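WbbM protein (Klebsiella pneumoniae, PDB 6U4B) is a trimeric bifunctional glycosyltransferase that polymerises O antigen and probably works through metal-dependent sugar transfer in at least one of its modules. Local coordinates at residues Y79-W89 / F223-L234. Sequence-based numbering, arbitrary orientation.
Sequences YCELTAHYWVW and FVDYSEWLFSIL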
# COMPACT_ATOMS: atom_id res chain seq x y z
N TYR A 79 35.75 10.77 19.87
CA TYR A 79 37.13 10.45 19.56
C TYR A 79 37.79 11.45 18.61
O TYR A 79 39.02 11.47 18.52
CB TYR A 79 37.22 9.05 18.95
CG TYR A 79 37.23 7.93 19.96
CD1 TYR A 79 36.11 7.65 20.74
CD2 TYR A 79 38.36 7.14 20.14
CE1 TYR A 79 36.11 6.62 21.67
CE2 TYR A 79 38.37 6.11 21.06
CZ TYR A 79 37.24 5.85 21.82
OH TYR A 79 37.25 4.83 22.74
N CYS A 80 37.00 12.26 17.92
CA CYS A 80 37.49 13.25 16.95
C CYS A 80 38.32 12.50 15.90
O CYS A 80 37.92 11.41 15.47
CB CYS A 80 38.22 14.37 17.67
SG CYS A 80 37.14 15.52 18.54
N GLU A 81 39.48 13.04 15.49
CA GLU A 81 40.27 12.43 14.43
C GLU A 81 40.85 11.07 14.79
O GLU A 81 41.47 10.44 13.93
CB GLU A 81 41.42 13.36 14.03
CG GLU A 81 41.05 14.40 13.00
CD GLU A 81 40.87 15.78 13.58
OE1 GLU A 81 40.39 15.88 14.73
OE2 GLU A 81 41.22 16.76 12.89
N LEU A 82 40.68 10.61 16.03
CA LEU A 82 41.10 9.25 16.36
C LEU A 82 40.37 8.21 15.52
O LEU A 82 40.90 7.12 15.29
CB LEU A 82 40.89 8.98 17.85
CG LEU A 82 41.87 9.65 18.80
CD1 LEU A 82 41.47 9.41 20.25
CD2 LEU A 82 43.28 9.15 18.55
N THR A 83 39.16 8.53 15.05
CA THR A 83 38.43 7.61 14.18
C THR A 83 39.15 7.41 12.86
O THR A 83 39.10 6.31 12.29
CB THR A 83 37.01 8.13 13.93
OG1 THR A 83 37.06 9.39 13.25
CG2 THR A 83 36.28 8.32 15.25
N ALA A 84 39.83 8.44 12.34
CA ALA A 84 40.67 8.25 11.17
C ALA A 84 41.89 7.41 11.51
O ALA A 84 42.24 6.47 10.78
CB ALA A 84 41.08 9.61 10.59
N HIS A 85 42.56 7.74 12.62
CA HIS A 85 43.66 6.94 13.13
C HIS A 85 43.26 5.47 13.26
O HIS A 85 43.94 4.58 12.74
CB HIS A 85 44.12 7.51 14.47
CG HIS A 85 45.26 6.77 15.11
ND1 HIS A 85 45.87 7.21 16.27
CD2 HIS A 85 45.90 5.63 14.77
CE1 HIS A 85 46.83 6.38 16.61
NE2 HIS A 85 46.87 5.40 15.71
N TYR A 86 42.14 5.22 13.94
CA TYR A 86 41.68 3.84 14.14
C TYR A 86 41.43 3.14 12.81
O TYR A 86 41.84 1.99 12.61
CB TYR A 86 40.41 3.83 15.00
CG TYR A 86 39.89 2.45 15.31
CD1 TYR A 86 39.01 1.80 14.46
CD2 TYR A 86 40.29 1.79 16.47
CE1 TYR A 86 38.53 0.54 14.75
CE2 TYR A 86 39.82 0.52 16.76
CZ TYR A 86 38.95 -0.10 15.90
OH TYR A 86 38.48 -1.36 16.19
N TRP A 87 40.75 3.83 11.88
CA TRP A 87 40.39 3.20 10.61
C TRP A 87 41.62 2.82 9.80
O TRP A 87 41.67 1.73 9.21
CB TRP A 87 39.48 4.12 9.80
CG TRP A 87 39.05 3.53 8.49
CD1 TRP A 87 37.97 2.73 8.26
CD2 TRP A 87 39.71 3.69 7.23
NE1 TRP A 87 37.91 2.38 6.94
CE2 TRP A 87 38.96 2.96 6.28
CE3 TRP A 87 40.85 4.38 6.81
CZ2 TRP A 87 39.32 2.90 4.93
CZ3 TRP A 87 41.20 4.32 5.47
CH2 TRP A 87 40.44 3.59 4.55
N VAL A 88 42.62 3.71 9.76
CA VAL A 88 43.86 3.39 9.05
C VAL A 88 44.57 2.23 9.73
O VAL A 88 45.08 1.31 9.07
CB VAL A 88 44.76 4.64 8.97
CG1 VAL A 88 46.11 4.28 8.38
CG2 VAL A 88 44.09 5.73 8.15
N TRP A 89 44.61 2.25 11.07
CA TRP A 89 45.27 1.19 11.83
C TRP A 89 44.69 -0.18 11.51
O TRP A 89 45.44 -1.15 11.31
CB TRP A 89 45.14 1.50 13.32
CG TRP A 89 45.60 0.42 14.25
CD1 TRP A 89 46.64 -0.44 14.07
CD2 TRP A 89 45.03 0.08 15.52
NE1 TRP A 89 46.76 -1.29 15.14
CE2 TRP A 89 45.78 -0.99 16.05
CE3 TRP A 89 43.95 0.58 16.27
CZ2 TRP A 89 45.49 -1.56 17.29
CZ3 TRP A 89 43.67 0.01 17.49
CH2 TRP A 89 44.43 -1.05 17.99
N PHE A 223 54.06 3.55 14.52
CA PHE A 223 52.63 3.80 14.43
C PHE A 223 51.82 2.63 14.96
O PHE A 223 50.83 2.82 15.68
CB PHE A 223 52.24 4.12 12.98
CG PHE A 223 50.76 4.10 12.73
CD1 PHE A 223 49.97 5.17 13.11
CD2 PHE A 223 50.16 3.02 12.10
CE1 PHE A 223 48.61 5.16 12.88
CE2 PHE A 223 48.80 3.01 11.86
CZ PHE A 223 48.02 4.08 12.25
N VAL A 224 52.21 1.40 14.61
CA VAL A 224 51.47 0.23 15.08
C VAL A 224 51.60 0.08 16.59
O VAL A 224 50.60 -0.18 17.29
CB VAL A 224 51.96 -1.04 14.35
CG1 VAL A 224 51.47 -2.29 15.07
CG2 VAL A 224 51.48 -1.04 12.92
N ASP A 225 52.81 0.25 17.13
CA ASP A 225 53.01 0.12 18.57
C ASP A 225 52.22 1.18 19.32
O ASP A 225 51.55 0.88 20.32
CB ASP A 225 54.50 0.22 18.90
CG ASP A 225 54.77 0.04 20.38
OD1 ASP A 225 54.76 -1.12 20.84
OD2 ASP A 225 54.98 1.05 21.08
N TYR A 226 52.27 2.43 18.86
CA TYR A 226 51.51 3.49 19.50
C TYR A 226 50.01 3.24 19.40
O TYR A 226 49.25 3.54 20.33
CB TYR A 226 51.88 4.85 18.89
CG TYR A 226 51.02 6.00 19.37
CD1 TYR A 226 50.32 6.78 18.46
CD2 TYR A 226 50.92 6.30 20.72
CE1 TYR A 226 49.53 7.83 18.89
CE2 TYR A 226 50.13 7.35 21.16
CZ TYR A 226 49.44 8.11 20.24
OH TYR A 226 48.65 9.16 20.67
N SER A 227 49.56 2.69 18.27
CA SER A 227 48.13 2.41 18.09
C SER A 227 47.66 1.35 19.09
O SER A 227 46.64 1.54 19.77
CB SER A 227 47.86 1.96 16.66
OG SER A 227 48.23 2.96 15.73
N GLU A 228 48.37 0.23 19.17
CA GLU A 228 48.00 -0.81 20.13
C GLU A 228 48.02 -0.28 21.55
O GLU A 228 47.16 -0.62 22.37
CB GLU A 228 48.93 -2.01 19.99
CG GLU A 228 48.79 -2.78 18.68
CD GLU A 228 49.89 -3.80 18.49
OE1 GLU A 228 50.90 -3.74 19.22
OE2 GLU A 228 49.75 -4.67 17.60
N TRP A 229 49.00 0.57 21.86
CA TRP A 229 49.12 1.13 23.20
C TRP A 229 48.00 2.13 23.48
O TRP A 229 47.33 2.05 24.52
CB TRP A 229 50.50 1.79 23.36
CG TRP A 229 50.74 2.47 24.67
CD1 TRP A 229 51.23 1.91 25.81
CD2 TRP A 229 50.53 3.86 24.96
NE1 TRP A 229 51.33 2.86 26.80
CE2 TRP A 229 50.91 4.06 26.31
CE3 TRP A 229 50.06 4.95 24.22
CZ2 TRP A 229 50.83 5.31 26.93
CZ3 TRP A 229 49.98 6.19 24.84
CH2 TRP A 229 50.36 6.36 26.18
N LEU A 230 47.78 3.07 22.56
CA LEU A 230 46.80 4.13 22.80
C LEU A 230 45.39 3.57 22.95
O LEU A 230 44.67 3.92 23.89
CB LEU A 230 46.85 5.16 21.67
CG LEU A 230 45.77 6.25 21.72
CD1 LEU A 230 45.99 7.19 22.89
CD2 LEU A 230 45.71 7.02 20.40
N PHE A 231 44.98 2.70 22.03
CA PHE A 231 43.60 2.25 22.03
C PHE A 231 43.33 1.18 23.08
O PHE A 231 42.17 1.01 23.47
CB PHE A 231 43.20 1.76 20.64
CG PHE A 231 42.97 2.87 19.66
CD1 PHE A 231 41.79 3.59 19.70
CD2 PHE A 231 43.93 3.23 18.74
CE1 PHE A 231 41.56 4.63 18.82
CE2 PHE A 231 43.72 4.27 17.85
CZ PHE A 231 42.53 4.97 17.89
N SER A 232 44.36 0.48 23.56
CA SER A 232 44.16 -0.38 24.73
C SER A 232 43.80 0.45 25.95
O SER A 232 42.97 0.04 26.77
CB SER A 232 45.42 -1.21 25.00
OG SER A 232 46.47 -0.40 25.50
N ILE A 233 44.41 1.63 26.08
CA ILE A 233 44.08 2.53 27.18
C ILE A 233 42.70 3.13 26.98
O ILE A 233 41.90 3.22 27.92
CB ILE A 233 45.16 3.62 27.31
CG1 ILE A 233 46.49 3.01 27.75
CG2 ILE A 233 44.70 4.72 28.27
CD1 ILE A 233 47.69 3.86 27.42
N LEU A 234 42.39 3.55 25.75
CA LEU A 234 41.09 4.17 25.50
C LEU A 234 39.95 3.18 25.67
O LEU A 234 38.87 3.56 26.13
CB LEU A 234 41.08 4.80 24.10
CG LEU A 234 42.11 5.90 23.85
CD1 LEU A 234 41.94 6.53 22.47
CD2 LEU A 234 42.06 6.97 24.95
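His85, Trp89 and Phe231 carry a buried, largely aromatic helix–helix contact in the DUF4422 region, where helix 82-91 packs against helix 220-240. The two short segments run at 123° to each other with axes 10.9 Å apart, and each of the three rings is a knob in a hole of the facing helix. The principle illustrated is that a single polar bond can fix the rotation of a ring within apolar packing. His85 swings out anti to its own backbone nitrogen (chi1 180°), which carries its imidazole across to Ser227. His85 NE2 donates a nearly straight hydrogen bond, close to the ring plane, to Ser227 OG at 2.8 Å. Ser227 OG in turn donates to Phe223 O at 2.6 Å, so a chain of two hydrogen bonds runs from the imidazole to the helix backbone. Edge-to-face packing then sets the rings: Phe231 CE2 lies over the centre of one imidazole face, while the edge of Tyr86 meets a face of Phe231, with Tyr86 CD2 3.9 Å from Phe231 CE1. Ser227 also serves the packing through its CB, which makes a CH-pi contact with the five-membered ring of Trp89, 3.5 Å from the centroid and almost on the ring normal. The six-membered ring of Trp89 runs nearly parallel to Phe231 but is slid aside, with Trp89 CZ3 3.5 Å from Phe231 CD2. Toward Tyr79 leucines join the packing, and Leu82 CD1 meets Leu234 CD1 tip to tip at 3.7 Å. Beyond the pair, helix 253-272 touches Leu82 and Leu230, strand 29-35 backs Val88, and Tyr79, whose OH bonds Glu238, also packs on Phe543 of a second subunit.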